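Local coordinates for protein paenibacillus xanthan lyase (Paenibacillus, PDB 6F2P) that cleaves the polysaccharide xanthan as a lyase, probably by beta-elimination like other family 8 polysaccharide lyases, and carries several bound calcium ions, at residues N622-S625 and S626-A629; V649-T652 and Q653-V656; M849-T852 and T853-S857. One frame throughout, in Å; residues are numbered along the deposited sequence.

Contact 1: residues N622-S625 and S626-A629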
loop_
_atom_site.group_PDB
_atom_site.type_symbol
_atom_site.label_atom_id
_atom_site.label_comp_id
_atom_site.label_asym_id
_atom_site.label_seq_id
_atom_site.Cartn_x
_atom_site.Cartn_y
_atom_site.Cartn_z
ATOM N N ASN A 622 8.861 15.883 21.393
ATOM C CA ASN A 622 9.553 15.520 22.619
ATOM C C ASN A 622 10.888 16.247 22.785
ATOM O O ASN A 622 11.846 15.715 23.362
ATOM C CB ASN A 622 9.751 13.996 22.649
ATOM C CG ASN A 622 10.058 13.467 24.034
ATOM O OD1 ASN A 622 9.608 14.019 25.048
ATOM N ND2 ASN A 622 10.832 12.396 24.088
ATOM N N LYS A 623 10.948 17.474 22.283
ATOM C CA LYS A 623 12.159 18.275 22.433
ATOM C C LYS A 623 11.881 19.551 23.207
ATOM O O LYS A 623 10.804 20.140 23.090
ATOM C CB LYS A 623 12.771 18.621 21.073
ATOM C CG LYS A 623 13.811 17.643 20.605
ATOM C CD LYS A 623 14.301 17.957 19.185
ATOM C CE LYS A 623 15.395 16.978 18.769
ATOM N NZ LYS A 623 15.105 15.603 19.302
ATOM N N THR A 624 12.868 19.976 23.990
ATOM C CA THR A 624 12.785 21.240 24.689
ATOM C C THR A 624 12.791 22.367 23.674
ATOM O O THR A 624 13.101 22.155 22.500
ATOM C CB THR A 624 13.969 21.437 25.636
ATOM O OG1 THR A 624 15.180 21.545 24.875
ATOM C CG2 THR A 624 14.071 20.265 26.604
ATOM N N SER A 625 12.448 23.562 24.139
ATOM C CA SER A 625 12.391 24.735 23.289
ATOM C C SER A 625 13.754 25.059 22.695
ATOM O O SER A 625 13.848 25.440 21.528
ATOM C CB SER A 625 11.871 25.932 24.088
ATOM O OG SER A 625 11.886 27.106 23.298
ATOM N N SER A 626 14.804 24.913 23.501
ATOM C CA SER A 626 16.158 25.252 23.065
ATOM C C SER A 626 16.683 24.212 22.093
ATOM O O SER A 626 17.437 24.536 21.171
ATOM C CB SER A 626 17.114 25.361 24.253
ATOM O OG SER A 626 17.265 24.106 24.889
ATOM N N ALA A 627 16.289 22.962 22.316
ATOM C CA ALA A 627 16.669 21.878 21.425
ATOM C C ALA A 627 16.045 22.119 20.053
ATOM O O ALA A 627 16.705 21.944 19.016
ATOM C CB ALA A 627 16.231 20.534 21.993
ATOM N N VAL A 628 14.779 22.534 20.052
ATOM C CA VAL A 628 14.101 22.876 18.804
ATOM C C VAL A 628 14.870 23.966 18.068
ATOM O O VAL A 628 15.201 23.820 16.886
ATOM C CB VAL A 628 12.657 23.337 19.033
ATOM C CG1 VAL A 628 12.077 23.885 17.739
ATOM C CG2 VAL A 628 11.817 22.183 19.563
ATOM N N ALA A 629 15.163 25.047 18.783
ATOM C CA ALA A 629 15.988 26.117 18.247
ATOM C C ALA A 629 17.305 25.543 17.729
ATOM O O ALA A 629 17.758 25.872 16.627
ATOM C CB ALA A 629 16.249 27.154 19.319
#
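T624 turns its hydroxyl back over the opening turn of helix 625-633, where OG1 accepts a hydrogen bond from the backbone N of A627 (3.1 Å, 152° at the hydrogen). With chi1 at 66°, OG1 is tucked between the backbone N and the carbonyl carbon of its own residue, which aims it at the A627 amide, while CG2 is carried off beside the backbone N. The A627 methyl lies next to the same hydroxyl. K623 comes in from the preceding residue: its CB meets V628 CG2 at 4.0 Å, and its CG meets the CB of A627 at a like distance, so the near part of the lysine lies over two helix side chains before the rest of the chain heads away.

T624 is thus the N-cap residue. K623 and V628 occupy the two positions that a hydrophobic staple joins, one residue before the cap and four after it, with aliphatic lysine carbons serving on one side. A627, three residues after the cap, has no polar side chain with which to return the bond as in a capping box. Behind the cap the regular helical ladder begins, with V628 N bonded to T624 O at 3.0 Å and A629 N to S625 O at 3.1 Å.

V628 is buried, and it packs on Y547 and H549 of strand 545-550, so the first turn of the helix rests on the same sheet to which the preceding strand, 613-621, belongs. At its far end K623 NZ forms a long, weak ion pair with D491.

Contact 2: residues V649-T652 and Q653-V656. With CA (calcium ion), chain B.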
loop_
_atom_site.group_PDB
_atom_site.type_symbol
_atom_site.label_atom_id
_atom_site.label_comp_id
_atom_site.label_asym_id
_atom_site.label_seq_id
_atom_site.Cartn_x
_atom_site.Cartn_y
_atom_site.Cartn_z
ATOM N N VAL A 649 14.189 14.059 0.727
ATOM C CA VAL A 649 14.786 14.508 1.974
ATOM C C VAL A 649 15.862 13.517 2.411
ATOM O O VAL A 649 15.680 12.297 2.319
ATOM C CB VAL A 649 13.720 14.634 3.081
ATOM C CG1 VAL A 649 14.363 14.996 4.433
ATOM C CG2 VAL A 649 12.672 15.649 2.687
ATOM N N LYS A 650 16.991 14.049 2.864
ATOM C CA LYS A 650 18.069 13.233 3.408
ATOM C C LYS A 650 18.306 13.606 4.870
ATOM O O LYS A 650 18.440 14.776 5.200
ATOM C CB LYS A 650 19.355 13.419 2.590
ATOM C CG LYS A 650 20.615 12.831 3.244
ATOM C CD LYS A 650 21.735 12.607 2.231
ATOM C CE LYS A 650 22.917 11.839 2.849
ATOM N NZ LYS A 650 23.936 11.398 1.830
ATOM N N GLU A 651 18.328 12.609 5.743
ATOM C CA GLU A 651 18.725 12.828 7.125
ATOM C C GLU A 651 20.224 12.585 7.180
ATOM O O GLU A 651 20.673 11.453 7.011
ATOM C CB GLU A 651 17.994 11.856 8.045
ATOM C CG GLU A 651 17.715 12.394 9.444
ATOM C CD GLU A 651 18.859 12.155 10.427
ATOM O OE1 GLU A 651 18.702 12.544 11.602
ATOM O OE2 GLU A 651 19.905 11.583 10.036
ATOM N N THR A 652 20.994 13.643 7.411
ATOM C CA THR A 652 22.450 13.580 7.251
ATOM C C THR A 652 23.206 12.889 8.384
ATOM O O THR A 652 24.389 12.580 8.237
ATOM C CB THR A 652 23.053 14.971 7.026
ATOM O OG1 THR A 652 22.784 15.801 8.166
ATOM C CG2 THR A 652 22.464 15.604 5.766
ATOM N N GLN A 653 22.538 12.657 9.507
ATOM C CA GLN A 653 23.141 11.893 10.588
ATOM C C GLN A 653 23.048 10.416 10.255
ATOM O O GLN A 653 24.023 9.676 10.380
ATOM C CB GLN A 653 22.403 12.139 11.904
ATOM C CG GLN A 653 22.341 13.586 12.322
ATOM C CD GLN A 653 23.479 13.970 13.240
ATOM O OE1 GLN A 653 23.268 14.223 14.431
ATOM N NE2 GLN A 653 24.698 14.020 12.695
ATOM N N LEU A 654 21.861 9.989 9.839
ATOM C CA LEU A 654 21.595 8.582 9.550
ATOM C C LEU A 654 22.114 8.179 8.172
ATOM O O LEU A 654 22.249 6.988 7.863
ATOM C CB LEU A 654 20.090 8.321 9.607
ATOM C CG LEU A 654 19.378 8.457 10.948
ATOM C CD1 LEU A 654 17.884 8.261 10.757
ATOM C CD2 LEU A 654 19.929 7.431 11.908
ATOM N N ASN A 655 22.393 9.180 7.347
ATOM C CA ASN A 655 22.635 8.958 5.929
ATOM C C ASN A 655 21.535 8.109 5.287
ATOM O O ASN A 655 21.797 7.198 4.496
ATOM C CB ASN A 655 24.032 8.379 5.705
ATOM C CG ASN A 655 25.119 9.335 6.150
ATOM O OD1 ASN A 655 25.169 10.484 5.695
ATOM N ND2 ASN A 655 25.973 8.884 7.071
ATOM N N VAL A 656 20.296 8.425 5.661
ATOM C CA VAL A 656 19.110 7.821 5.066
ATOM C C VAL A 656 18.424 8.859 4.193
ATOM O O VAL A 656 18.192 9.991 4.629
ATOM C CB VAL A 656 18.122 7.350 6.139
ATOM C CG1 VAL A 656 16.778 7.000 5.507
ATOM C CG2 VAL A 656 18.689 6.165 6.904
HETATM CA CA CA B . 17.410 12.861 13.399
#
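E651 and V656 face each other as an antiparallel hydrogen-bonded pair where strand 646-651 turns into strand 656-661. Of their two backbone bonds, E651 N to V656 O is the firm one (2.8 Å, 159°), whereas V656 N to E651 O is weak at 3.3 Å. Beside the pair, K650 CA makes a CA-H...O contact of 3.5 Å with V656 O.

A second group of bonds belongs to the carboxylate of E651. A bend at chi2 (-87°) folds the side chain back over the turn, where OE2 accepts from L654 N nearly head-on to its C-O bond. The 2.5 Å modelled for that bond is too short to be taken literally at this resolution. Q653 N adds a weak bond to the same oxygen, 2.9 Å away but poorly aligned. The other oxygen, OE1, coordinates calcium at 2.2 Å. One carboxylate is therefore shared between metal and main chain, and the turn amides fix the rotation that presents OE1 to the ion.

Van der Waals contact adds to these bonds: the L654 side chain lies against the carboxylate of E651, its CG 3.8 Å from the glutamate CD. The leucine also packs against Y466 and D490, while V656 touches Y466 and F489.

D490, D491, E492 and Q636 complete the calcium site, so the ion ties the turn to the loop between strands 481-488 and 493-501 of the super-sandwich domain. The turn itself is a tight beta hairpin with a G1 beta bulge: N655, with positive phi, and V656 both stand opposite E651 at the edge of this interdomain calcium site.

Contact 3: residues M849-T852 and T853-S857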
loop_
_atom_site.group_PDB
_atom_site.type_symbol
_atom_site.label_atom_id
_atom_site.label_comp_id
_atom_site.label_asym_id
_atom_site.label_seq_id
_atom_site.Cartn_x
_atom_site.Cartn_y
_atom_site.Cartn_z
ATOM N N MET A 849 -4.721 -10.366 -40.247
ATOM C CA MET A 849 -4.123 -11.581 -39.709
ATOM C C MET A 849 -4.844 -12.849 -40.159
ATOM O O MET A 849 -4.566 -13.935 -39.651
ATOM C CB MET A 849 -4.114 -11.522 -38.183
ATOM C CG MET A 849 -3.517 -10.256 -37.599
ATOM S SD MET A 849 -1.737 -10.309 -37.733
ATOM C CE MET A 849 -1.228 -9.006 -36.622
ATOM N N PHE A 850 -5.774 -12.722 -41.099
ATOM C CA PHE A 850 -6.470 -13.899 -41.613
ATOM C C PHE A 850 -5.794 -14.503 -42.854
ATOM O O PHE A 850 -5.270 -13.782 -43.706
ATOM C CB PHE A 850 -7.937 -13.578 -41.919
ATOM C CG PHE A 850 -8.726 -14.763 -42.410
ATOM C CD1 PHE A 850 -9.289 -15.658 -41.510
ATOM C CD2 PHE A 850 -8.902 -14.988 -43.769
ATOM C CE1 PHE A 850 -10.013 -16.757 -41.952
ATOM C CE2 PHE A 850 -9.618 -16.084 -44.218
ATOM C CZ PHE A 850 -10.177 -16.971 -43.307
ATOM N N TRP A 851 -5.811 -15.831 -42.938
ATOM C CA TRP A 851 -5.426 -16.527 -44.163
ATOM C C TRP A 851 -5.968 -17.963 -44.247
ATOM O O TRP A 851 -6.288 -18.588 -43.231
ATOM C CB TRP A 851 -3.909 -16.496 -44.387
ATOM C CG TRP A 851 -3.110 -17.376 -43.478
ATOM C CD1 TRP A 851 -2.682 -18.650 -43.730
ATOM C CD2 TRP A 851 -2.624 -17.040 -42.179
ATOM N NE1 TRP A 851 -1.960 -19.127 -42.664
ATOM C CE2 TRP A 851 -1.909 -18.157 -41.697
ATOM C CE3 TRP A 851 -2.725 -15.903 -41.374
ATOM C CZ2 TRP A 851 -1.300 -18.169 -40.448
ATOM C CZ3 TRP A 851 -2.121 -15.915 -40.137
ATOM C CH2 TRP A 851 -1.417 -17.043 -39.682
ATOM N N THR A 852 -6.059 -18.465 -45.476
ATOM C CA THR A 852 -6.663 -19.761 -45.769
ATOM C C THR A 852 -5.624 -20.760 -46.267
ATOM O O THR A 852 -5.862 -21.974 -46.263
ATOM C CB THR A 852 -7.740 -19.619 -46.854
ATOM O OG1 THR A 852 -7.243 -18.769 -47.898
ATOM C CG2 THR A 852 -9.005 -19.007 -46.278
ATOM N N THR A 853 -4.476 -20.242 -46.697
ATOM C CA THR A 853 -3.411 -21.077 -47.235
ATOM C C THR A 853 -2.891 -22.101 -46.211
ATOM O O THR A 853 -3.312 -22.107 -45.051
ATOM C CB THR A 853 -2.260 -20.230 -47.832
ATOM O OG1 THR A 853 -1.736 -19.347 -46.836
ATOM C CG2 THR A 853 -2.770 -19.401 -48.993
ATOM N N SER A 854 -1.978 -22.960 -46.655
ATOM C CA SER A 854 -1.591 -24.156 -45.908
ATOM C C SER A 854 -0.924 -23.906 -44.549
ATOM O O SER A 854 -1.212 -24.613 -43.578
ATOM C CB SER A 854 -0.681 -25.038 -46.772
ATOM O OG SER A 854 -0.925 -24.826 -48.154
ATOM N N GLU A 855 -0.038 -22.911 -44.482
ATOM C CA GLU A 855 0.840 -22.747 -43.316
ATOM C C GLU A 855 0.138 -22.453 -41.987
ATOM O O GLU A 855 -0.852 -21.709 -41.919
ATOM C CB GLU A 855 1.947 -21.713 -43.577
ATOM C CG GLU A 855 1.466 -20.293 -43.768
ATOM C CD GLU A 855 1.150 -19.982 -45.212
ATOM O OE1 GLU A 855 2.090 -19.974 -46.039
ATOM O OE2 GLU A 855 -0.033 -19.747 -45.527
ATOM N N LEU A 856 0.688 -23.039 -40.929
ATOM C CA LEU A 856 0.106 -22.973 -39.593
ATOM C C LEU A 856 0.413 -21.681 -38.853
ATOM O O LEU A 856 -0.227 -21.370 -37.847
ATOM C CB LEU A 856 0.609 -24.150 -38.768
ATOM C CG LEU A 856 0.095 -25.484 -39.286
ATOM C CD1 LEU A 856 0.835 -26.618 -38.610
ATOM C CD2 LEU A 856 -1.405 -25.570 -39.041
ATOM N N SER A 857 1.400 -20.941 -39.347
ATOM C CA SER A 857 1.822 -19.707 -38.705
ATOM C C SER A 857 2.576 -18.830 -39.686
ATOM O O SER A 857 3.135 -19.322 -40.661
ATOM C CB SER A 857 2.717 -20.020 -37.513
ATOM O OG SER A 857 3.863 -20.749 -37.917
#
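Between W851 and S857 the chain makes an irregular loop that doubles back on itself, linking strand 841-848 to strand 857-867. W851 is extended, as is S857, where the next strand starts, and the residues between them alternate between helical and extended conformations. Only neighbouring residues come close along the backbone, and no main-chain hydrogen bond joins the two segments. K827 helps to hold the bend from outside, its NZ bonded to T853 O and weakly to T852 O.

The closure is made by the W851 side chain, which points across the loop. At chi1 73° the indole stands between the backbone N and the carbonyl carbon of its own residue, and its NE1-CZ2 edge faces the returning chain. NE1 donates to the backbone O of E855 at 2.9 Å, with 163° at the hydrogen. From the indole side this bond is nearly ideal, the acceptor lying 6° out of the ring plane; from the carbonyl side the donor is tilted out of plane. Further along this edge CZ2 meets the S857 CA at 3.9 Å and L856 C at 4.2 Å. The T853 hydroxyl and the E855 carboxylate are both modelled near W851 CD1, but they clash with each other, so the position of either is doubtful.

Elsewhere the indole packs on I825, K827, K858 and F860, so the buried ring bridges the loop and strands 817-826 and 857-867. Its one polar atom is satisfied by a main-chain carbonyl, and a single directional bond thereby joins two limbs that share no main-chain hydrogen bond with each other.

How the contacts relate
Contacts 1 and 2 are neighbours in the fold: their centres lie 20 Å apart and their nearest atoms about 9 Å, without touching. What relates them is one calcium site. E651 of contact 2 binds the ion directly, while the side chain of K623 in contact 1 lies about 7 Å from a calcium ion and pairs weakly with D491, another ligand of the E651 site. Contact 3 belongs to a separate beta domain further along the chain, its centre 78 Å from that of contact 1 and 62 Å from that of contact 2. Its S857 side chain is about 10 Å from a different calcium ion, so the two regions have no metal in common.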